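Amidohydrolase (Staphylococcus aureus, PDB 3NUR) probably hydrolyses a carbon–nitrogen bond, likely of an amide substrate, as a metal-dependent amidohydrolase of the TIM-barrel type. Local coordinates at residues A[240-245]-A[272-277]; A[230-235]-A[280-285]; A[79-84]-A[313-318]. One frame throughout, in Å; residues are numbered along the deposited sequence. Where two conformers were deposited one is given.

Contact 1. Residues A[240-245]-A[272-277]; sequences IFDRYP and EHLNHS
The carboxylate of Asp242 and the side-chain amide of Asn275 lie stacked, their planes 22° apart. Asn275 ND2 sits 3.4 Å from Asp242 CG. At its rim the carboxylate takes the backbone of the loop: Asn275 N donates to Asp242 OD2 at 2.9 Å, with an N-H...O angle of 158°. The donor comes from the syn side, 26° out of the carboxylate plane. A water bridges the two stacked groups. It donates to Asp242 OD1, accepts from Asn275 ND2, and also hydrogen-bonds His276 NE2. A second water links Asp242 OD2 to His273 O. Asp242 CG is anti to the carbonyl carbon, which turns the carboxylate to the loop. Leu274 CB packs 3.9 Å from Asp242 OD2, and one face of the His276 ring carries Asn275 CB. Asp242 OD1 also bonds the hydroxyl of Tyr281, which gives each carboxylate oxygen two hydrogen-bond partners. The negative charge could favour a protonated His276, though its charge is not seen. This is a surface contact. It ties the short helix 240-243 to the loop between helices 262-268 and 278-284, and Tyr281 of helix 278-284 packs against Phe241, Leu274 and Asn275.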
loop_
_atom_site.group_PDB
_atom_site.type_symbol
_atom_site.label_atom_id
_atom_site.label_comp_id
_atom_site.label_asym_id
_atom_site.label_seq_id
_atom_site.Cartn_x
_atom_site.Cartn_y
_atom_site.Cartn_z
ATOM N N ILE A 240 -4.383 -6.719 -16.296
ATOM C CA ILE A 240 -5.301 -5.833 -15.559
ATOM C C ILE A 240 -5.177 -4.376 -16.078
ATOM O O ILE A 240 -6.189 -3.696 -16.263
ATOM C CB ILE A 240 -5.024 -5.931 -14.023
ATOM C CG1 ILE A 240 -5.725 -7.188 -13.418
ATOM C CG2 ILE A 240 -5.430 -4.628 -13.269
ATOM C CD1 ILE A 240 -5.331 -7.506 -11.988
ATOM N N PHE A 241 -3.943 -3.928 -16.335
ATOM C CA PHE A 241 -3.705 -2.564 -16.785
ATOM C C PHE A 241 -3.965 -2.320 -18.280
ATOM O O PHE A 241 -3.947 -1.174 -18.712
ATOM C CB PHE A 241 -2.344 -2.050 -16.314
ATOM C CG PHE A 241 -2.151 -2.205 -14.824
ATOM C CD1 PHE A 241 -2.617 -1.237 -13.940
ATOM C CD2 PHE A 241 -1.499 -3.322 -14.302
ATOM C CE1 PHE A 241 -2.441 -1.388 -12.559
ATOM C CE2 PHE A 241 -1.341 -3.481 -12.925
ATOM C CZ PHE A 241 -1.808 -2.513 -12.063
ATOM N N ASP A 242 -4.250 -3.385 -19.040
ATOM C CA ASP A 242 -4.681 -3.279 -20.432
ATOM C C ASP A 242 -6.214 -3.174 -20.416
ATOM O O ASP A 242 -6.762 -2.351 -21.144
ATOM C CB ASP A 242 -4.210 -4.483 -21.254
ATOM C CG ASP A 242 -2.756 -4.397 -21.673
ATOM O OD1 ASP A 242 -2.124 -3.348 -21.420
ATOM O OD2 ASP A 242 -2.240 -5.392 -22.216
ATOM N N ARG A 243 -6.890 -3.960 -19.533
ATOM C CA ARG A 243 -8.341 -3.919 -19.343
ATOM C C ARG A 243 -8.745 -2.592 -18.696
ATOM O O ARG A 243 -9.759 -1.999 -19.096
ATOM C CB ARG A 243 -8.819 -5.087 -18.448
ATOM C CG ARG A 243 -8.905 -6.406 -19.185
ATOM C CD ARG A 243 -9.640 -7.508 -18.419
ATOM N NE ARG A 243 -8.985 -7.915 -17.166
ATOM C CZ ARG A 243 -7.854 -8.622 -17.079
ATOM N NH1 ARG A 243 -7.180 -8.949 -18.174
ATOM N NH2 ARG A 243 -7.372 -8.970 -15.898
ATOM N N TYR A 244 -7.960 -2.134 -17.683
ATOM C CA TYR A 244 -8.229 -0.908 -16.900
ATOM C C TYR A 244 -7.022 0.044 -16.995
ATOM O O TYR A 244 -6.248 0.166 -16.039
ATOM C CB TYR A 244 -8.603 -1.287 -15.437
ATOM C CG TYR A 244 -9.657 -2.369 -15.401
ATOM C CD1 TYR A 244 -10.897 -2.180 -16.013
ATOM C CD2 TYR A 244 -9.376 -3.621 -14.868
ATOM C CE1 TYR A 244 -11.836 -3.207 -16.073
ATOM C CE2 TYR A 244 -10.320 -4.643 -14.890
ATOM C CZ TYR A 244 -11.550 -4.428 -15.492
ATOM O OH TYR A 244 -12.477 -5.427 -15.532
ATOM N N PRO A 245 -6.821 0.676 -18.180
ATOM C CA PRO A 245 -5.614 1.499 -18.390
ATOM C C PRO A 245 -5.467 2.758 -17.547
ATOM O O PRO A 245 -4.362 3.292 -17.467
ATOM C CB PRO A 245 -5.652 1.813 -19.895
ATOM C CG PRO A 245 -7.087 1.743 -20.256
ATOM C CD PRO A 245 -7.622 0.601 -19.426
ATOM N N GLU A 272 4.364 -11.195 -24.497
ATOM C CA GLU A 272 3.914 -10.641 -25.775
ATOM C C GLU A 272 2.413 -10.424 -25.912
ATOM O O GLU A 272 1.992 -9.698 -26.808
ATOM C CB GLU A 272 4.528 -11.398 -26.971
ATOM C CG GLU A 272 6.043 -11.258 -27.052
ATOM C CD GLU A 272 6.577 -9.872 -27.352
ATOM O OE1 GLU A 272 6.411 -9.409 -28.505
ATOM O OE2 GLU A 272 7.183 -9.259 -26.444
ATOM N N HIS A 273 1.610 -11.011 -25.003
ATOM C CA HIS A 273 0.157 -10.840 -24.953
ATOM C C HIS A 273 -0.259 -9.460 -24.385
ATOM O O HIS A 273 -1.428 -9.083 -24.498
ATOM C CB HIS A 273 -0.474 -11.957 -24.111
ATOM C CG HIS A 273 -0.030 -11.928 -22.678
ATOM N ND1 HIS A 273 1.227 -12.354 -22.309
ATOM C CD2 HIS A 273 -0.690 -11.502 -21.576
ATOM C CE1 HIS A 273 1.301 -12.160 -21.000
ATOM N NE2 HIS A 273 0.164 -11.681 -20.513
ATOM N N LEU A 274 0.680 -8.727 -23.765
ATOM C CA LEU A 274 0.386 -7.404 -23.208
ATOM C C LEU A 274 0.575 -6.326 -24.266
ATOM O O LEU A 274 1.356 -6.512 -25.201
ATOM C CB LEU A 274 1.280 -7.094 -21.999
ATOM C CG LEU A 274 1.216 -8.098 -20.822
ATOM C CD1 LEU A 274 2.287 -7.755 -19.764
ATOM C CD2 LEU A 274 -0.193 -8.125 -20.195
ATOM N N ASN A 275 -0.105 -5.188 -24.098
ATOM C CA ASN A 275 0.030 -4.073 -25.047
ATOM C C ASN A 275 1.377 -3.362 -24.961
ATOM O O ASN A 275 1.813 -2.756 -25.947
ATOM C CB ASN A 275 -1.090 -3.060 -24.814
ATOM C CG ASN A 275 -2.468 -3.556 -25.190
ATOM O OD1 ASN A 275 -2.636 -4.517 -25.942
ATOM N ND2 ASN A 275 -3.490 -2.888 -24.677
ATOM N N HIS A 276 2.002 -3.370 -23.757
ATOM C CA HIS A 276 3.236 -2.639 -23.491
ATOM C C HIS A 276 4.314 -3.541 -22.908
ATOM O O HIS A 276 4.022 -4.674 -22.507
ATOM C CB HIS A 276 2.949 -1.506 -22.478
ATOM C CG HIS A 276 1.769 -0.647 -22.849
ATOM N ND1 HIS A 276 1.863 0.318 -23.836
ATOM C CD2 HIS A 276 0.494 -0.680 -22.387
ATOM C CE1 HIS A 276 0.654 0.863 -23.926
ATOM N NE2 HIS A 276 -0.211 0.275 -23.093
ATOM N N SER A 277 5.553 -3.012 -22.808
ATOM C CA SER A 277 6.642 -3.764 -22.177
ATOM C C SER A 277 6.306 -3.884 -20.686
ATOM O O SER A 277 5.537 -3.065 -20.161
ATOM C CB SER A 277 7.975 -3.047 -22.358
ATOM O OG SER A 277 8.059 -1.894 -21.536
HETATM O O HOH W 1 -2.868 -0.764 -22.394
HETATM O O HOH W 2 -3.475 -7.617 -22.962
#

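Contact 2. Residues A[230-235]-A[280-285]; sequences IHAIHL and YYFKNS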
loop_
_atom_site.group_PDB
_atom_site.type_symbol
_atom_site.label_atom_id
_atom_site.label_comp_id
_atom_site.label_asym_id
_atom_site.label_seq_id
_atom_site.Cartn_x
_atom_site.Cartn_y
_atom_site.Cartn_z
ATOM N N ILE A 230 6.047 -10.064 -6.159
ATOM C CA ILE A 230 5.594 -11.137 -7.058
ATOM C C ILE A 230 4.096 -10.955 -7.349
ATOM O O ILE A 230 3.677 -11.066 -8.510
ATOM C CB ILE A 230 5.988 -12.529 -6.474
ATOM C CG1 ILE A 230 7.533 -12.718 -6.546
ATOM C CG2 ILE A 230 5.235 -13.695 -7.156
ATOM C CD1 ILE A 230 8.107 -13.964 -5.797
ATOM N N HIS A 231 3.307 -10.621 -6.324
ATOM C CA HIS A 231 1.874 -10.378 -6.430
ATOM C C HIS A 231 1.624 -9.212 -7.404
ATOM O O HIS A 231 0.831 -9.357 -8.324
ATOM C CB HIS A 231 1.292 -10.032 -5.047
ATOM C CG HIS A 231 -0.209 -10.100 -4.972
ATOM N ND1 HIS A 231 -0.856 -9.993 -3.766
ATOM C CD2 HIS A 231 -1.137 -10.301 -5.946
ATOM C CE1 HIS A 231 -2.153 -10.125 -4.032
ATOM N NE2 HIS A 231 -2.371 -10.279 -5.333
ATOM N N ALA A 232 2.347 -8.087 -7.251
ATOM C CA ALA A 232 2.170 -6.960 -8.162
ATOM C C ALA A 232 2.503 -7.369 -9.615
ATOM O O ALA A 232 1.783 -6.970 -10.514
ATOM C CB ALA A 232 3.016 -5.767 -7.721
ATOM N N ILE A 233 3.565 -8.184 -9.834
ATOM C CA ILE A 233 3.934 -8.656 -11.178
ATOM C C ILE A 233 2.814 -9.520 -11.762
ATOM O O ILE A 233 2.496 -9.360 -12.927
ATOM C CB ILE A 233 5.323 -9.352 -11.191
ATOM C CG1 ILE A 233 6.427 -8.320 -10.831
ATOM C CG2 ILE A 233 5.604 -9.966 -12.582
ATOM C CD1 ILE A 233 7.713 -9.005 -10.235
ATOM N N HIS A 234 2.191 -10.399 -10.950
ATOM C CA HIS A 234 1.053 -11.210 -11.409
ATOM C C HIS A 234 -0.040 -10.294 -11.989
ATOM O O HIS A 234 -0.623 -10.599 -13.028
ATOM C CB HIS A 234 0.450 -11.988 -10.224
ATOM C CG HIS A 234 1.022 -13.352 -10.048
ATOM N ND1 HIS A 234 0.302 -14.482 -10.404
ATOM C CD2 HIS A 234 2.209 -13.734 -9.519
ATOM C CE1 HIS A 234 1.073 -15.514 -10.097
ATOM N NE2 HIS A 234 2.238 -15.116 -9.570
ATOM N N LEU A 235 -0.309 -9.173 -11.307
ATOM C CA LEU A 235 -1.350 -8.228 -11.720
ATOM C C LEU A 235 -1.050 -7.632 -13.092
ATOM O O LEU A 235 -1.917 -7.598 -13.954
ATOM C CB LEU A 235 -1.555 -7.132 -10.659
ATOM C CG LEU A 235 -1.891 -7.609 -9.218
ATOM C CD1 LEU A 235 -2.163 -6.411 -8.299
ATOM C CD2 LEU A 235 -3.100 -8.540 -9.189
ATOM N N TYR A 280 6.993 -0.709 -18.610
ATOM C CA TYR A 280 6.043 0.376 -18.899
ATOM C C TYR A 280 4.947 0.490 -17.834
ATOM O O TYR A 280 4.623 1.605 -17.403
ATOM C CB TYR A 280 5.416 0.202 -20.294
ATOM C CG TYR A 280 4.520 1.360 -20.674
ATOM C CD1 TYR A 280 5.036 2.482 -21.308
ATOM C CD2 TYR A 280 3.151 1.323 -20.420
ATOM C CE1 TYR A 280 4.225 3.564 -21.635
ATOM C CE2 TYR A 280 2.325 2.399 -20.750
ATOM C CZ TYR A 280 2.870 3.517 -21.361
ATOM O OH TYR A 280 2.083 4.572 -21.745
ATOM N N TYR A 281 4.378 -0.648 -17.414
ATOM C CA TYR A 281 3.308 -0.642 -16.399
ATOM C C TYR A 281 3.773 -0.110 -15.052
ATOM O O TYR A 281 3.033 0.616 -14.400
ATOM C CB TYR A 281 2.682 -2.013 -16.244
ATOM C CG TYR A 281 2.076 -2.515 -17.528
ATOM C CD1 TYR A 281 0.791 -2.127 -17.913
ATOM C CD2 TYR A 281 2.798 -3.329 -18.392
ATOM C CE1 TYR A 281 0.208 -2.623 -19.075
ATOM C CE2 TYR A 281 2.232 -3.825 -19.561
ATOM C CZ TYR A 281 0.942 -3.455 -19.907
ATOM O OH TYR A 281 0.389 -3.920 -21.069
ATOM N N PHE A 282 5.005 -0.421 -14.652
ATOM C CA PHE A 282 5.529 0.122 -13.383
ATOM C C PHE A 282 5.816 1.609 -13.496
ATOM O O PHE A 282 5.710 2.352 -12.513
ATOM C CB PHE A 282 6.757 -0.671 -12.908
ATOM C CG PHE A 282 6.320 -2.051 -12.497
ATOM C CD1 PHE A 282 5.673 -2.260 -11.277
ATOM C CD2 PHE A 282 6.493 -3.137 -13.351
ATOM C CE1 PHE A 282 5.187 -3.522 -10.933
ATOM C CE2 PHE A 282 6.043 -4.413 -12.982
ATOM C CZ PHE A 282 5.382 -4.590 -11.780
ATOM N N LYS A 283 6.172 2.057 -14.692
ATOM C CA LYS A 283 6.469 3.471 -14.869
ATOM C C LYS A 283 5.204 4.321 -15.031
ATOM O O LYS A 283 5.247 5.522 -14.768
ATOM C CB LYS A 283 7.356 3.661 -16.086
ATOM C CG LYS A 283 8.743 3.052 -15.956
ATOM C CD LYS A 283 9.435 3.170 -17.307
ATOM C CE LYS A 283 10.667 2.316 -17.397
ATOM N NZ LYS A 283 11.400 2.571 -18.665
ATOM N N ASN A 284 4.103 3.723 -15.534
ATOM C CA ASN A 284 2.896 4.484 -15.850
ATOM C C ASN A 284 1.657 4.179 -15.022
ATOM O O ASN A 284 0.740 5.005 -14.982
ATOM C CB ASN A 284 2.619 4.369 -17.357
ATOM C CG ASN A 284 3.731 5.020 -18.160
ATOM O OD1 ASN A 284 4.704 4.374 -18.561
ATOM N ND2 ASN A 284 3.686 6.334 -18.290
ATOM N N SER A 285 1.617 3.013 -14.369
ATOM C CA SER A 285 0.437 2.584 -13.593
ATOM C C SER A 285 0.735 2.297 -12.118
ATOM O O SER A 285 -0.164 1.882 -11.384
ATOM C CB SER A 285 -0.190 1.357 -14.249
ATOM O OG SER A 285 -0.555 1.631 -15.589
#
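Two helices, 223-237 and 278-284, pack here through the ring of Phe282, in the helical layer that surrounds the TIM barrel. Phe282 points from the second helix toward the first. Its leading atom, CZ, comes to 4.0 Å from Ile233 CG1. The two side chains cross at about a right angle. Ala232 CB lies at the edge of the Phe282 ring, near its plane, and meets it loosely, 4.5 Å from Phe282 CE1. Phe282 CG is anti to its carbonyl carbon (chi1 -69°), and this directs the ring toward the first helix. The nearest backbone approach is between Ile233 CA and Phe282 CA, 9.2 Å from each other. The contact is wholly apolar, and Phe282 and Ala232 are buried. Other apolar groups extend the patch: Ile258 touches both Ala232 and Phe282, Leu262 and Val236 meet Phe282, and Met265 meets Ile233. The ring of Phe286, on the strand that follows the second helix, also meets Phe282. The arrangement is plain helix-to-helix hydrophobic packing, as found in the outer layer of an alpha/beta barrel, with one aromatic ring bridging the helices.

Contact 3. Residues A[79-84]-A[313-318]; sequences IQFMNN and YAADYP. With CA (calcium ion), chain B.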
loop_
_atom_site.group_PDB
_atom_site.type_symbol
_atom_site.label_atom_id
_atom_site.label_comp_id
_atom_site.label_asym_id
_atom_site.label_seq_id
_atom_site.Cartn_x
_atom_site.Cartn_y
_atom_site.Cartn_z
ATOM N N ILE A 79 -0.854 12.859 16.227
ATOM C CA ILE A 79 -0.715 14.288 15.896
ATOM C C ILE A 79 0.650 14.831 16.259
ATOM O O ILE A 79 1.187 15.659 15.515
ATOM C CB ILE A 79 -1.861 15.128 16.540
ATOM C CG1 ILE A 79 -3.204 14.883 15.822
ATOM C CG2 ILE A 79 -1.521 16.636 16.605
ATOM C CD1 ILE A 79 -3.310 15.280 14.261
ATOM N N GLN A 80 1.203 14.396 17.412
ATOM C CA GLN A 80 2.539 14.815 17.858
ATOM C C GLN A 80 3.556 14.423 16.781
ATOM O O GLN A 80 4.363 15.268 16.366
ATOM C CB GLN A 80 2.912 14.138 19.190
ATOM C CG GLN A 80 4.276 14.593 19.713
ATOM C CD GLN A 80 4.622 13.960 21.030
ATOM O OE1 GLN A 80 5.513 13.111 21.109
ATOM N NE2 GLN A 80 3.934 14.368 22.098
ATOM N N PHE A 81 3.474 13.156 16.294
ATOM C CA PHE A 81 4.393 12.672 15.274
ATOM C C PHE A 81 4.255 13.486 13.993
ATOM O O PHE A 81 5.255 13.954 13.464
ATOM C CB PHE A 81 4.200 11.161 14.996
ATOM C CG PHE A 81 5.020 10.666 13.813
ATOM C CD1 PHE A 81 6.355 10.302 13.974
ATOM C CD2 PHE A 81 4.462 10.597 12.539
ATOM C CE1 PHE A 81 7.118 9.877 12.876
ATOM C CE2 PHE A 81 5.224 10.172 11.444
ATOM C CZ PHE A 81 6.546 9.813 11.623
HETATM N N MSE A 82 3.020 13.666 13.494
HETATM C CA MSE A 82 2.777 14.398 12.257
HETATM C C MSE A 82 3.273 15.839 12.330
HETATM O O MSE A 82 3.987 16.278 11.418
HETATM C CB MSE A 82 1.299 14.372 11.906
HETATM C CG MSE A 82 0.808 12.967 11.559
HETATM SE SE MSE A 82 -1.121 12.909 11.601
HETATM C CE MSE A 82 -1.526 14.098 10.117
ATOM N N ASN A 83 2.939 16.559 13.439
ATOM C CA ASN A 83 3.361 17.948 13.608
ATOM C C ASN A 83 4.860 18.108 13.678
ATOM O O ASN A 83 5.398 18.993 13.023
ATOM C CB ASN A 83 2.693 18.589 14.823
ATOM C CG ASN A 83 1.215 18.866 14.619
ATOM O OD1 ASN A 83 0.611 18.553 13.582
ATOM N ND2 ASN A 83 0.577 19.412 15.631
ATOM N N ASN A 84 5.541 17.225 14.411
ATOM C CA ASN A 84 7.000 17.270 14.540
ATOM C C ASN A 84 7.724 16.913 13.247
ATOM O O ASN A 84 8.873 17.320 13.056
ATOM C CB ASN A 84 7.464 16.336 15.654
ATOM C CG ASN A 84 7.035 16.765 17.044
ATOM O OD1 ASN A 84 6.482 17.850 17.265
ATOM N ND2 ASN A 84 7.247 15.897 18.009
ATOM N N TYR A 313 5.325 9.853 -0.647
ATOM C CA TYR A 313 5.970 9.775 0.658
ATOM C C TYR A 313 5.152 8.919 1.624
ATOM O O TYR A 313 3.945 8.772 1.442
ATOM C CB TYR A 313 6.234 11.194 1.195
ATOM C CG TYR A 313 7.479 11.345 2.044
ATOM C CD1 TYR A 313 8.622 10.592 1.787
ATOM C CD2 TYR A 313 7.531 12.280 3.078
ATOM C CE1 TYR A 313 9.790 10.764 2.535
ATOM C CE2 TYR A 313 8.692 12.462 3.834
ATOM C CZ TYR A 313 9.815 11.695 3.565
ATOM O OH TYR A 313 10.951 11.862 4.323
ATOM N N ALA A 314 5.816 8.285 2.587
ATOM C CA ALA A 314 5.160 7.378 3.554
ATOM C C ALA A 314 6.118 7.084 4.690
ATOM O O ALA A 314 7.323 6.976 4.454
ATOM C CB ALA A 314 4.757 6.072 2.873
ATOM N N ALA A 315 5.585 6.911 5.910
ATOM C CA ALA A 315 6.387 6.658 7.109
ATOM C C ALA A 315 6.207 5.269 7.715
ATOM O O ALA A 315 7.025 4.879 8.543
ATOM C CB ALA A 315 6.025 7.688 8.184
ATOM N N ASP A 316 5.101 4.573 7.392
ATOM C CA ASP A 316 4.723 3.287 8.030
ATOM C C ASP A 316 4.389 3.535 9.521
ATOM O O ASP A 316 4.551 2.656 10.382
ATOM C CB ASP A 316 5.788 2.174 7.836
ATOM C CG ASP A 316 5.208 0.778 7.913
ATOM O OD1 ASP A 316 3.960 0.639 7.760
ATOM O OD2 ASP A 316 5.982 -0.183 8.218
ATOM N N TYR A 317 3.894 4.756 9.824
ATOM C CA TYR A 317 3.519 5.080 11.192
ATOM C C TYR A 317 2.373 4.153 11.651
ATOM O O TYR A 317 1.457 3.920 10.867
ATOM C CB TYR A 317 3.082 6.561 11.297
ATOM C CG TYR A 317 2.657 6.938 12.692
ATOM C CD1 TYR A 317 3.588 7.385 13.626
ATOM C CD2 TYR A 317 1.341 6.742 13.121
ATOM C CE1 TYR A 317 3.221 7.648 14.944
ATOM C CE2 TYR A 317 0.961 7.019 14.435
ATOM C CZ TYR A 317 1.904 7.485 15.337
ATOM O OH TYR A 317 1.547 7.782 16.635
ATOM N N PRO A 318 2.378 3.620 12.896
ATOM C CA PRO A 318 3.362 3.807 13.984
ATOM C C PRO A 318 4.372 2.653 14.099
ATOM O O PRO A 318 5.138 2.620 15.062
ATOM C CB PRO A 318 2.459 3.842 15.213
ATOM C CG PRO A 318 1.434 2.769 14.893
ATOM C CD PRO A 318 1.214 2.844 13.382
HETATM CA CA CA B . 2.935 -0.830 6.611
HETATM O O HOH W 3 4.855 -1.857 6.466
HETATM O O HOH W 4 2.584 -2.389 8.205
#
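Phe81 overlaps Tyr317 in an offset stack, with Tyr317 CD1 over one face of the Phe81 ring. The centroids are 4.8 Å apart and the planes make an angle of 29°. Tyr317 CD1 sits toward the rim of the phenylalanine ring, 3.5 Å from Phe81 CD2. Tyr317 CE1 reaches back to Phe81 CB at 3.6 Å. The two side chains slide past each other in opposite directions. Both have CG anti to the backbone N (chi1 173° in Phe81, 179° in Tyr317), which sends the rings away from their backbones to where they overlap. Pro318 CB covers the centre of one face of Tyr317. Farther out along Phe81, Ala315 CB touches Phe81 CZ at 4.1 Å.

Helix 75-84 thus packs on the loop 313-318, which brings an aspartate to the metal of this TIM-barrel amidohydrolase. Asp316 lies between the two residues that touch the helix, but its own side chain turns to the calcium ion. Asp316 OD1 binds the calcium at 2.1 Å. Glu28, His30, His192 and two waters complete the site. One of these waters, bound to the calcium at 2.2 Å, also donates a weak hydrogen bond to Asp316 OD2. Glu29 takes the backbone N-H groups of both Ala315 and Tyr317, which brackets Asp316. Leu325 packs on both Phe81 and Ala315, and Gln90 of strand 87-94 touches Tyr317.

Overall arrangement
Contacts 1 and 2 are neighbours, with centres 10 Å apart. Tyr281 joins them: it belongs to 280-285, and its hydroxyl lies 2.6 Å from Asp242 OD1 and 3.2 Å from His276 N, both probable hydrogen bonds. Helices 223-237 and 240-243 follow each other in the chain, and contact 1 is nested inside the loop closed by contact 2. Contact 3 closes a longer loop that holds both, and lies on the opposite side of the chain's centre. Its centre is 36 Å from that of contact 1 and 28 Å from that of contact 2. Of the three, contact 3 alone includes a calcium ligand, Asp316.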